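PDB 5IE2: oxalate--CoA ligase from Arabidopsis thaliana, which belongs to the ANL superfamily of AMP-binding enzymes, with a large N-terminal part, a smaller C-terminal domain and a pocket that holds ATP. Local coordinates for residues Ala22-Gly27 with Ala231-Ala236. Numbering follows the deposited sequence.
Sequences ALSVSG and AVTLPA
L23 reaches across to V232 and L234 on one face of a parallel strand pair, its CD1 methyl carrying both contacts. With CG anti to the backbone N (chi1 -175°), the branch leans over the neighbouring strand, and L23 CD1 lies 4.0 Å from V232 CB and 4.1 Å from L234 CG. The side chains of L23 and V232 cross obliquely, whereas L234 sends its CD1 between L23 and V25, ending 4.3 Å from V25 CG2. Helix 67-78 packs on L23 and V25 through V67, helix 215-227 touches V232, and the loop residue I208 meets V232 and L234.

The other face, with S24 and T233, is polar. S24 CB stands 3.8 Å from T233 OG1, yet the two hydroxyls are joined through a third residue: R21 NH1 hydrogen-bonds to both. S24 OG is also bonded to N30 OD1. Farther along, the T233 CG2 methyl lies 4.0 Å from S26 N, and S26 OG bonds to D248.

Between the faces runs a ladder in which V232 and L234 are gripped through both N and O, from A22 O to S26 N. S26 N to L234 O is nearly linear at 173°, the donor lying almost straight beyond the carbonyl. At the other end, V232 N lies 2.9 Å from A22 O, above the carbonyl plane of A22, where A22 and L23 form a classic beta bulge against L31.

Strands 21-25 and 231-234 are the central pair of a four-stranded mixed sheet, joining chain segments some 200 residues apart. The chemistry implies a two-sided join: apolar packing of leucine and valine methyls, met by helices, on one face, and on the other an arginine, R21, linking hydroxyls of both strands.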
ATOM      1  N   ALA A  22      -7.812 -20.084   2.844  1.00 15.58           N
ATOM      2  CA  ALA A  22      -7.967 -18.672   2.531  1.00 15.30           C
ATOM      3  C   ALA A  22      -7.130 -17.786   3.461  1.00 15.73           C
ATOM      4  O   ALA A  22      -6.434 -16.896   2.994  1.00 17.17           O
ATOM      5  CB  ALA A  22      -9.456 -18.268   2.624  1.00 13.80           C
ATOM      6  N   LEU A  23      -7.248 -17.990   4.779  1.00 14.13           N
ATOM      7  CA  LEU A  23      -6.733 -17.025   5.757  1.00 15.06           C
ATOM      8  C   LEU A  23      -6.257 -17.757   7.009  1.00 17.26           C
ATOM      9  O   LEU A  23      -7.037 -18.489   7.646  1.00 18.12           O
ATOM     10  CB  LEU A  23      -7.836 -16.008   6.131  1.00 16.86           C
ATOM     11  CG  LEU A  23      -7.395 -14.861   7.068  1.00 19.31           C
ATOM     12  CD1 LEU A  23      -6.434 -13.987   6.337  1.00 21.89           C
ATOM     13  CD2 LEU A  23      -8.652 -13.995   7.420  1.00 25.58           C
ATOM     14  N   SER A  24      -4.982 -17.570   7.350  1.00 16.51           N
ATOM     15  CA  SER A  24      -4.401 -18.142   8.565  1.00 16.93           C
ATOM     16  C   SER A  24      -3.905 -17.028   9.431  1.00 17.69           C
ATOM     17  O   SER A  24      -3.600 -15.928   8.941  1.00 15.07           O
ATOM     18  CB  SER A  24      -3.224 -19.084   8.248  1.00 17.74           C
ATOM     19  OG  SER A  24      -3.664 -20.201   7.527  1.00 17.77           O
ATOM     20  N   VAL A  25      -3.919 -17.283  10.741  1.00 14.45           N
ATOM     21  CA  VAL A  25      -3.204 -16.452  11.703  1.00 13.17           C
ATOM     22  C   VAL A  25      -2.141 -17.374  12.248  1.00 16.62           C
ATOM     23  O   VAL A  25      -2.477 -18.468  12.729  1.00 18.32           O
ATOM     24  CB  VAL A  25      -4.127 -15.941  12.819  1.00 16.24           C
ATOM     25  CG1 VAL A  25      -3.290 -15.266  13.933  1.00 18.87           C
ATOM     26  CG2 VAL A  25      -5.201 -15.012  12.238  1.00 18.60           C
ATOM     27  N   SER A  26      -0.872 -17.011  12.049  1.00 16.16           N
ATOM     28  CA  SER A  26       0.248 -17.901  12.371  1.00 17.75           C
ATOM     29  C   SER A  26       0.081 -18.516  13.781  1.00 19.06           C
ATOM     30  O   SER A  26      -0.072 -17.803  14.781  1.00 17.26           O
ATOM     31  CB  SER A  26       1.586 -17.152  12.308  1.00 20.01           C
ATOM     32  OG  SER A  26       2.676 -18.045  12.611  1.00 20.13           O
ATOM     33  N   GLY A  27       0.095 -19.832  13.814  1.00 19.29           N
ATOM     34  CA  GLY A  27       0.055 -20.614  15.058  1.00 19.49           C
ATOM     35  C   GLY A  27      -1.340 -20.802  15.611  1.00 20.25           C
ATOM     36  O   GLY A  27      -1.511 -21.457  16.646  1.00 20.85           O
ATOM     37  N   ALA A 231      -4.055 -18.130  -0.625  1.00 14.45           N
ATOM     38  CA  ALA A 231      -4.071 -18.000   0.841  1.00 14.62           C
ATOM     39  C   ALA A 231      -3.217 -16.835   1.344  1.00 13.68           C
ATOM     40  O   ALA A 231      -2.216 -16.434   0.713  1.00 13.98           O
ATOM     41  CB  ALA A 231      -3.574 -19.317   1.504  1.00 15.42           C
ATOM     42  N   VAL A 232      -3.635 -16.332   2.485  1.00 12.87           N
ATOM     43  CA  VAL A 232      -2.991 -15.226   3.180  1.00 14.51           C
ATOM     44  C   VAL A 232      -2.710 -15.627   4.605  1.00 14.49           C
ATOM     45  O   VAL A 232      -3.592 -16.157   5.242  1.00 15.45           O
ATOM     46  CB  VAL A 232      -3.961 -13.985   3.179  1.00 16.89           C
ATOM     47  CG1 VAL A 232      -3.361 -12.838   3.932  1.00 18.69           C
ATOM     48  CG2 VAL A 232      -4.261 -13.567   1.732  1.00 17.80           C
ATOM     49  N   THR A 233      -1.517 -15.318   5.119  1.00 12.63           N
ATOM     50  CA  THR A 233      -1.222 -15.557   6.544  1.00 14.41           C
ATOM     51  C   THR A 233      -0.959 -14.240   7.234  1.00 14.89           C
ATOM     52  O   THR A 233      -0.202 -13.413   6.728  1.00 15.74           O
ATOM     53  CB  THR A 233      -0.006 -16.484   6.718  1.00 16.21           C
ATOM     54  OG1 THR A 233      -0.310 -17.763   6.128  1.00 19.04           O
ATOM     55  CG2 THR A 233       0.380 -16.658   8.248  1.00 18.67           C
ATOM     56  N   LEU A 234      -1.599 -14.014   8.371  1.00 13.70           N
ATOM     57  CA  LEU A 234      -1.327 -12.843   9.200  1.00 14.74           C
ATOM     58  C   LEU A 234      -0.349 -13.257  10.304  1.00 14.93           C
ATOM     59  O   LEU A 234      -0.549 -14.301  10.951  1.00 16.25           O
ATOM     60  CB  LEU A 234      -2.626 -12.307   9.826  1.00 14.32           C
ATOM     61  CG  LEU A 234      -3.758 -12.115   8.789  1.00 14.11           C
ATOM     62  CD1 LEU A 234      -5.024 -11.666   9.476  1.00 16.77           C
ATOM     63  CD2 LEU A 234      -3.223 -11.071   7.769  1.00 12.54           C
ATOM     64  N   PRO A 235       0.678 -12.456  10.530  1.00 14.88           N
ATOM     65  CA  PRO A 235       1.567 -12.724  11.698  1.00 17.89           C
ATOM     66  C   PRO A 235       0.806 -12.753  13.048  1.00 18.62           C
ATOM     67  O   PRO A 235      -0.192 -12.049  13.295  1.00 18.64           O
ATOM     68  CB  PRO A 235       2.557 -11.554  11.686  1.00 20.43           C
ATOM     69  CG  PRO A 235       2.596 -11.068  10.216  1.00 23.22           C
ATOM     70  CD  PRO A 235       1.098 -11.264   9.767  1.00 16.11           C
ATOM     71  N   ALA A 236       1.301 -13.608  13.945  1.00 19.04           N
ATOM     72  CA  ALA A 236       0.656 -13.820  15.243  1.00 21.57           C
ATOM     73  C   ALA A 236       0.427 -12.535  15.996  1.00 25.93           C
ATOM     74  O   ALA A 236      -0.567 -12.374  16.715  1.00 29.76           O
ATOM     75  CB  ALA A 236       1.518 -14.810  16.108  1.00 21.13           C
TER